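Local coordinates for hypoxanthine phosphoribosyltransferase (Bacillus anthracis, PDB 4QYI), which probably salvages purines by joining hypoxanthine or guanine to the phosphoribosyl group of phosphoribosyl pyrophosphate, giving the nucleotide and releasing pyrophosphate, at residues 18-21 with 22-25; 50-53 with 54-58; 84-87 with 88-91. All coordinates share one frame; numbering follows the deposited sequence. Where two conformers were deposited one is given.

Contact 1 (18-21 with 22-25); sequences LQEK and VKEL
Lys21, Lys23 and Val22 carry most of this contact, two of them through charges on the outer side of a helix and the third through its backbone N-H and the methyl CG2 on the buried side. Lys21 meets Glu24 one turn further on, three residues along the chain. Its CG stands anti to the backbone N (chi1 -175°), and bends at chi2 and chi3 turn the chain so that it runs beside that of Glu24, both pointing the same way. NZ then reaches Glu24 OE2 at 3.0 Å in a salt bridge, coming from above the carboxylate plane, while CD and CE also come close to that oxygen.

Lys23 makes the second i to i+3 pair, with the order of charges reversed. Here the lysine is extended beyond CG and the acid is the bent partner: a turn at chi2 of Glu20 (-61°) swings its carboxylate round to meet the ammonium. Lys23 NZ lies 2.9 Å from Glu20 OE1, on the syn side and somewhat out of the carboxylate plane. Gln19 flanks the same lysine, its OE1 being 3.3 Å from Lys23 CE.

Val22 is buried. Its CG2 packs against the carbonyl oxygen of Leu18 at 3.0 Å, the same oxygen that accepts the Val22 N-H at 2.9 Å. Beyond the helix, Val22 rests on Phe50, Asp53 and Leu54 of helix 48-55, and Leu18 touches Phe148 and Tyr158.

Backbone bonds from residue i+4 to residue i continue through Leu25 N to Lys21 O, 2.9 Å. With leucine and valine inward and paired charges outward, residues 18-25 form a typical amphipathic alpha-helix, part of helix 15-32, packed on helix 48-55 of the phosphoribosyltransferase domain.

Contact 2 (50-53 with 54-58); sequences FAAD and LIRHI
Asp53 and Arg56 meet toward the C-terminal end of helix 48-55, the helix of a beta-alpha-beta unit between strands 38-43 and 62-71. Their salt bridge joins Arg56 NH2 to Asp53 OD1 at 2.9 Å, weak as a hydrogen bond because the N-H points well off the oxygen. The carboxylate and guanidinium planes stand 32° apart, and the acid lies at the edge of the guanidinium. Asp53 OD2 is held by the hydroxyl of Tyr158 and by a basic side chain of the neighbouring subunit, while Arg56 NH1 pairs with an acidic one there.

Apolar packing is lighter, with Phe50 CE1 4.4 Å from Leu54 CB.

Among the hydrogen bonds, Leu54 N to Phe50 O, 2.7 Å, and Ile55 N to Ala51 O continue the helical pattern. A type I turn from Ile55 to Ile58 then leads the chain out, and side chains take over as donors to the next two carbonyls. His57 ND1 reaches Asp53 O weakly, at 3.3 Å. A bend at chi3 of Arg56 (-75°) brings NE over the Ala52 carbonyl, 3.0 Å from O and 54° out of the carbonyl plane.

Contact 3 (84-87 with 88-91); sequences LLKD and IDVN
A classic beta bulge, in which Leu85 and Lys86 both face Ser68 of strand 62-71, leads into the surface loop where Lys86 and Asp89 meet. The loop joins strand 82-84 to strand 96-101 at the edge of the mixed sheet of the phosphoribosyltransferase fold. Lys86 leaves the backbone with CG anti to N (chi1 178°), and bends at chi2 and chi4 curl it along the chain toward Asp89, whose side chain it crosses at about a right angle. The ammonium approaches both carboxylate oxygens: NZ is 3.0 Å from OD1 of Asp89, met from above the carboxylate plane, and 3.1 Å from OD2 in a weak bond. The same NZ donates to Asp87 O at 2.8 Å, nearly along the C=O axis, so one ammonium links a backbone carbonyl to a carboxylate two residues further on.

Other groups anchor the loop. Asp89 OD2 has a second partner in a basic side chain of the neighbouring subunit, and Asp65 OD2 accepts the backbone N-H groups of Asp89 and Val90. The Ile88 side chain packs on Ile41 and Phe117. Asp87, with CG also anti to its N, sets its carboxylate beside the next peptide N-H; His116 NE2 is hydrogen-bonded to its OD1. That oxygen also accepts Ile88 N at 2.8 Å, the donor lying 36° above the carboxylate plane.

Overall arrangement
The three contacts follow one another along the chain, and all are local, on a helix, at a helix end or in a loop. Contacts 1 and 2 sit about 9 Å apart, centre to centre, and touch: Val22 CG1 packs on Leu54 CA at 3.6 Å, so helix 15-32 lies against helix 48-55. Contact 3 lies across the chain's centre from contact 1, at the edge of the mixed sheet, its centre about 27 Å from that of contact 1 and about 20 Å from that of contact 2. Contacts 2 and 3 each place a salt bridge against the neighbouring subunit, whereas contact 1 does not meet it. The Phe50 side chain is about 9 Å from the bound magnesium ion.

Contact 1 (18-21 with 22-25)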
loop_
_atom_site.group_PDB
_atom_site.type_symbol
_atom_site.label_atom_id
_atom_site.label_comp_id
_atom_site.label_asym_id
_atom_site.label_seq_id
_atom_site.Cartn_x
_atom_site.Cartn_y
_atom_site.Cartn_z
ATOM N N LEU A 18 3.341 -3.240 -17.509
ATOM C CA LEU A 18 3.684 -2.905 -16.136
ATOM C C LEU A 18 4.226 -4.123 -15.424
ATOM O O LEU A 18 5.264 -4.038 -14.785
ATOM C CB LEU A 18 2.478 -2.364 -15.386
ATOM C CG LEU A 18 2.054 -0.978 -15.829
ATOM C CD1 LEU A 18 0.658 -0.614 -15.349
ATOM C CD2 LEU A 18 3.080 0.009 -15.315
ATOM N N GLN A 19 3.551 -5.258 -15.553
ATOM C CA GLN A 19 4.015 -6.473 -14.891
ATOM C C GLN A 19 5.415 -6.883 -15.358
ATOM O O GLN A 19 6.253 -7.256 -14.541
ATOM C CB GLN A 19 3.041 -7.620 -15.118
ATOM C CG GLN A 19 3.354 -8.889 -14.342
ATOM C CD GLN A 19 2.662 -10.110 -14.935
ATOM O OE1 GLN A 19 3.127 -11.243 -14.778
ATOM N NE2 GLN A 19 1.538 -9.885 -15.610
ATOM N N GLU A 20 5.672 -6.829 -16.660
ATOM C CA GLU A 20 7.009 -7.172 -17.161
ATOM C C GLU A 20 8.085 -6.210 -16.623
ATOM O O GLU A 20 9.157 -6.632 -16.187
ATOM C CB GLU A 20 7.052 -7.200 -18.694
ATOM C CG GLU A 20 6.412 -8.445 -19.269
ATOM C CD GLU A 20 7.127 -9.689 -18.795
ATOM O OE1 GLU A 20 6.423 -10.535 -18.229
ATOM O OE2 GLU A 20 8.376 -9.792 -18.904
ATOM N N LYS A 21 7.799 -4.917 -16.668
ATOM C CA LYS A 21 8.784 -3.941 -16.217
ATOM C C LYS A 21 9.073 -4.045 -14.724
ATOM O O LYS A 21 10.212 -3.923 -14.302
ATOM C CB LYS A 21 8.346 -2.520 -16.550
ATOM C CG LYS A 21 9.408 -1.491 -16.195
ATOM C CD LYS A 21 10.689 -1.733 -16.953
ATOM C CE LYS A 21 10.511 -1.417 -18.418
ATOM N NZ LYS A 21 11.740 -1.737 -19.183
ATOM N N VAL A 22 8.036 -4.269 -13.933
ATOM C CA VAL A 22 8.212 -4.406 -12.508
ATOM C C VAL A 22 9.122 -5.599 -12.228
ATOM O O VAL A 22 10.017 -5.503 -11.393
ATOM C CB VAL A 22 6.848 -4.452 -11.787
ATOM C CG1 VAL A 22 7.011 -4.699 -10.303
ATOM C CG2 VAL A 22 6.117 -3.121 -12.009
ATOM N N LYS A 23 8.912 -6.712 -12.926
ATOM C CA LYS A 23 9.753 -7.902 -12.746
ATOM C C LYS A 23 11.222 -7.572 -13.043
ATOM O O LYS A 23 12.134 -8.046 -12.375
ATOM C CB LYS A 23 9.335 -9.020 -13.717
ATOM C CG LYS A 23 7.971 -9.680 -13.545
ATOM C CD LYS A 23 7.818 -10.734 -14.632
ATOM C CE LYS A 23 6.395 -11.234 -14.725
ATOM N NZ LYS A 23 6.182 -12.204 -15.843
ATOM N N GLU A 24 11.431 -6.801 -14.092
ATOM C CA GLU A 24 12.766 -6.407 -14.494
ATOM C C GLU A 24 13.447 -5.491 -13.475
ATOM O O GLU A 24 14.639 -5.633 -13.200
ATOM C CB GLU A 24 12.688 -5.745 -15.861
ATOM C CG GLU A 24 13.943 -4.961 -16.265
ATOM C CD GLU A 24 13.864 -4.459 -17.691
ATOM O OE1 GLU A 24 14.923 -4.074 -18.231
ATOM O OE2 GLU A 24 12.750 -4.456 -18.272
ATOM N N LEU A 25 12.697 -4.551 -12.908
ATOM C CA LEU A 25 13.264 -3.671 -11.886
ATOM C C LEU A 25 13.660 -4.474 -10.651
ATOM O O LEU A 25 14.691 -4.219 -10.040
ATOM C CB LEU A 25 12.275 -2.581 -11.491
ATOM C CG LEU A 25 11.987 -1.553 -12.579
ATOM C CD1 LEU A 25 10.930 -0.579 -12.100
ATOM C CD2 LEU A 25 13.241 -0.820 -13.031
#

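Contact 2 (50-53 with 54-58)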
loop_
_atom_site.group_PDB
_atom_site.type_symbol
_atom_site.label_atom_id
_atom_site.label_comp_id
_atom_site.label_asym_id
_atom_site.label_seq_id
_atom_site.Cartn_x
_atom_site.Cartn_y
_atom_site.Cartn_z
ATOM N N PHE A 50 2.548 -0.170 -6.952
ATOM C CA PHE A 50 3.871 -0.497 -7.471
ATOM C C PHE A 50 4.702 -1.242 -6.428
ATOM O O PHE A 50 5.359 -2.252 -6.730
ATOM C CB PHE A 50 4.523 0.801 -7.900
ATOM C CG PHE A 50 5.946 0.682 -8.362
ATOM C CD1 PHE A 50 6.342 -0.328 -9.212
ATOM C CD2 PHE A 50 6.861 1.698 -8.054
ATOM C CE1 PHE A 50 7.639 -0.392 -9.669
ATOM C CE2 PHE A 50 8.164 1.636 -8.512
ATOM C CZ PHE A 50 8.552 0.580 -9.318
ATOM N N ALA A 51 4.650 -0.772 -5.195
ATOM C CA ALA A 51 5.438 -1.380 -4.117
ATOM C C ALA A 51 4.973 -2.783 -3.843
ATOM O O ALA A 51 5.801 -3.676 -3.689
ATOM C CB ALA A 51 5.379 -0.553 -2.843
ATOM N N ALA A 52 3.658 -2.969 -3.774
ATOM C CA ALA A 52 3.101 -4.289 -3.525
ATOM C C ALA A 52 3.591 -5.271 -4.605
ATOM O O ALA A 52 3.990 -6.379 -4.290
ATOM C CB ALA A 52 1.575 -4.238 -3.507
ATOM N N ASP A 53 3.589 -4.847 -5.870
ATOM C CA ASP A 53 4.017 -5.727 -6.954
ATOM C C ASP A 53 5.527 -5.923 -6.987
ATOM O O ASP A 53 6.011 -7.037 -7.191
ATOM C CB ASP A 53 3.573 -5.191 -8.316
ATOM C CG ASP A 53 2.069 -5.286 -8.533
ATOM O OD1 ASP A 53 1.349 -5.941 -7.737
ATOM O OD2 ASP A 53 1.620 -4.708 -9.537
ATOM N N LEU A 54 6.276 -4.843 -6.785
ATOM C CA LEU A 54 7.730 -4.918 -6.825
ATOM C C LEU A 54 8.311 -5.857 -5.775
ATOM O O LEU A 54 9.144 -6.727 -6.080
ATOM C CB LEU A 54 8.314 -3.528 -6.597
ATOM C CG LEU A 54 9.846 -3.404 -6.655
ATOM C CD1 LEU A 54 10.337 -3.598 -8.081
ATOM C CD2 LEU A 54 10.266 -2.038 -6.131
ATOM N N ILE A 55 7.884 -5.699 -4.532
ATOM C CA ILE A 55 8.472 -6.522 -3.472
ATOM C C ILE A 55 8.208 -8.013 -3.597
ATOM O O ILE A 55 9.023 -8.831 -3.140
ATOM C CB ILE A 55 8.116 -6.023 -2.058
ATOM C CG1 ILE A 55 6.636 -6.250 -1.737
ATOM C CG2 ILE A 55 8.538 -4.558 -1.917
ATOM C CD1 ILE A 55 6.277 -5.830 -0.325
ATOM N N ARG A 56 7.105 -8.372 -4.235
ATOM C CA ARG A 56 6.763 -9.774 -4.421
ATOM C C ARG A 56 7.675 -10.504 -5.415
ATOM O O ARG A 56 7.653 -11.721 -5.480
ATOM C CB ARG A 56 5.285 -9.940 -4.771
ATOM C CG ARG A 56 4.408 -9.776 -3.545
ATOM C CD ARG A 56 2.954 -10.008 -3.851
ATOM N NE ARG A 56 2.390 -8.874 -4.554
ATOM C CZ ARG A 56 1.123 -8.766 -4.929
ATOM N NH1 ARG A 56 0.269 -9.765 -4.701
ATOM N NH2 ARG A 56 0.719 -7.662 -5.546
ATOM N N HIS A 57 8.456 -9.746 -6.181
ATOM C CA HIS A 57 9.431 -10.308 -7.103
ATOM C C HIS A 57 10.831 -10.265 -6.521
ATOM O O HIS A 57 11.742 -10.841 -7.097
ATOM C CB HIS A 57 9.416 -9.586 -8.444
ATOM C CG HIS A 57 8.203 -9.901 -9.261
ATOM N ND1 HIS A 57 7.199 -8.991 -9.507
ATOM C CD2 HIS A 57 7.808 -11.059 -9.841
ATOM C CE1 HIS A 57 6.251 -9.569 -10.224
ATOM N NE2 HIS A 57 6.596 -10.822 -10.438
ATOM N N ILE A 58 11.010 -9.598 -5.382
ATOM C CA ILE A 58 12.328 -9.539 -4.754
ATOM C C ILE A 58 12.450 -10.700 -3.782
ATOM O O ILE A 58 11.667 -10.829 -2.839
ATOM C CB ILE A 58 12.555 -8.194 -4.041
ATOM C CG1 ILE A 58 12.573 -7.075 -5.082
ATOM C CG2 ILE A 58 13.869 -8.211 -3.274
ATOM C CD1 ILE A 58 12.531 -5.682 -4.481
#

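Contact 3 (84-87 with 88-91)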
loop_
_atom_site.group_PDB
_atom_site.type_symbol
_atom_site.label_atom_id
_atom_site.label_comp_id
_atom_site.label_asym_id
_atom_site.label_seq_id
_atom_site.Cartn_x
_atom_site.Cartn_y
_atom_site.Cartn_z
ATOM N N LEU A 84 6.667 16.450 6.756
ATOM C CA LEU A 84 6.535 15.023 7.012
ATOM C C LEU A 84 5.263 14.786 7.783
ATOM O O LEU A 84 5.113 15.269 8.903
ATOM C CB LEU A 84 7.682 14.459 7.840
ATOM C CG LEU A 84 9.035 14.567 7.177
ATOM C CD1 LEU A 84 10.072 13.826 8.031
ATOM C CD2 LEU A 84 8.920 13.971 5.795
ATOM N N LEU A 85 4.334 14.063 7.190
ATOM C CA LEU A 85 3.087 13.729 7.867
ATOM C C LEU A 85 3.214 12.441 8.635
ATOM O O LEU A 85 2.585 12.277 9.671
ATOM C CB LEU A 85 1.940 13.561 6.863
ATOM C CG LEU A 85 1.530 14.811 6.094
ATOM C CD1 LEU A 85 0.419 14.493 5.084
ATOM C CD2 LEU A 85 1.072 15.873 7.071
ATOM N N LYS A 86 3.992 11.508 8.097
ATOM C CA LYS A 86 4.232 10.235 8.748
ATOM C C LYS A 86 5.659 9.862 8.443
ATOM O O LYS A 86 6.030 9.645 7.292
ATOM C CB LYS A 86 3.281 9.131 8.238
ATOM C CG LYS A 86 3.518 7.742 8.866
ATOM C CD LYS A 86 3.167 7.718 10.352
ATOM C CE LYS A 86 3.391 6.338 10.982
ATOM N NZ LYS A 86 4.836 5.913 11.089
ATOM N N ASP A 87 6.452 9.759 9.500
ATOM C CA ASP A 87 7.836 9.413 9.398
ATOM C C ASP A 87 7.959 7.881 9.504
ATOM O O ASP A 87 7.003 7.199 9.835
ATOM C CB ASP A 87 8.572 10.069 10.557
ATOM C CG ASP A 87 10.064 10.210 10.326
ATOM O OD1 ASP A 87 10.577 9.759 9.281
ATOM O OD2 ASP A 87 10.711 10.883 11.171
ATOM N N ILE A 88 9.130 7.347 9.229
ATOM C CA ILE A 88 9.282 5.907 9.297
ATOM C C ILE A 88 9.371 5.381 10.727
ATOM O O ILE A 88 9.865 6.059 11.633
ATOM C CB ILE A 88 10.494 5.430 8.492
ATOM C CG1 ILE A 88 11.778 6.084 8.990
ATOM C CG2 ILE A 88 10.309 5.743 7.011
ATOM C CD1 ILE A 88 13.021 5.411 8.424
ATOM N N ASP A 89 8.927 4.147 10.896
ATOM C CA ASP A 89 8.989 3.453 12.162
ATOM C C ASP A 89 10.183 2.523 12.222
ATOM O O ASP A 89 10.694 2.275 13.288
ATOM C CB ASP A 89 7.775 2.540 12.308
ATOM C CG ASP A 89 6.489 3.295 12.242
ATOM O OD1 ASP A 89 6.369 4.263 12.998
ATOM O OD2 ASP A 89 5.605 2.911 11.445
ATOM N N VAL A 90 10.594 1.975 11.089
ATOM C CA VAL A 90 11.679 0.991 11.084
ATOM C C VAL A 90 13.051 1.596 11.172
ATOM O O VAL A 90 13.273 2.759 10.839
ATOM C CB VAL A 90 11.647 0.103 9.839
ATOM C CG1 VAL A 90 10.371 -0.713 9.810
ATOM C CG2 VAL A 90 11.795 0.936 8.560
ATOM N N ASN A 91 13.979 0.783 11.649
ATOM C CA ASN A 91 15.361 1.173 11.757
ATOM C C ASN A 91 16.097 1.016 10.432
ATOM O O ASN A 91 16.210 -0.090 9.924
ATOM C CB ASN A 91 16.050 0.270 12.785
ATOM C CG ASN A 91 17.525 0.562 12.915
ATOM O OD1 ASN A 91 17.991 1.651 12.583
ATOM N ND2 ASN A 91 18.277 -0.442 13.327
#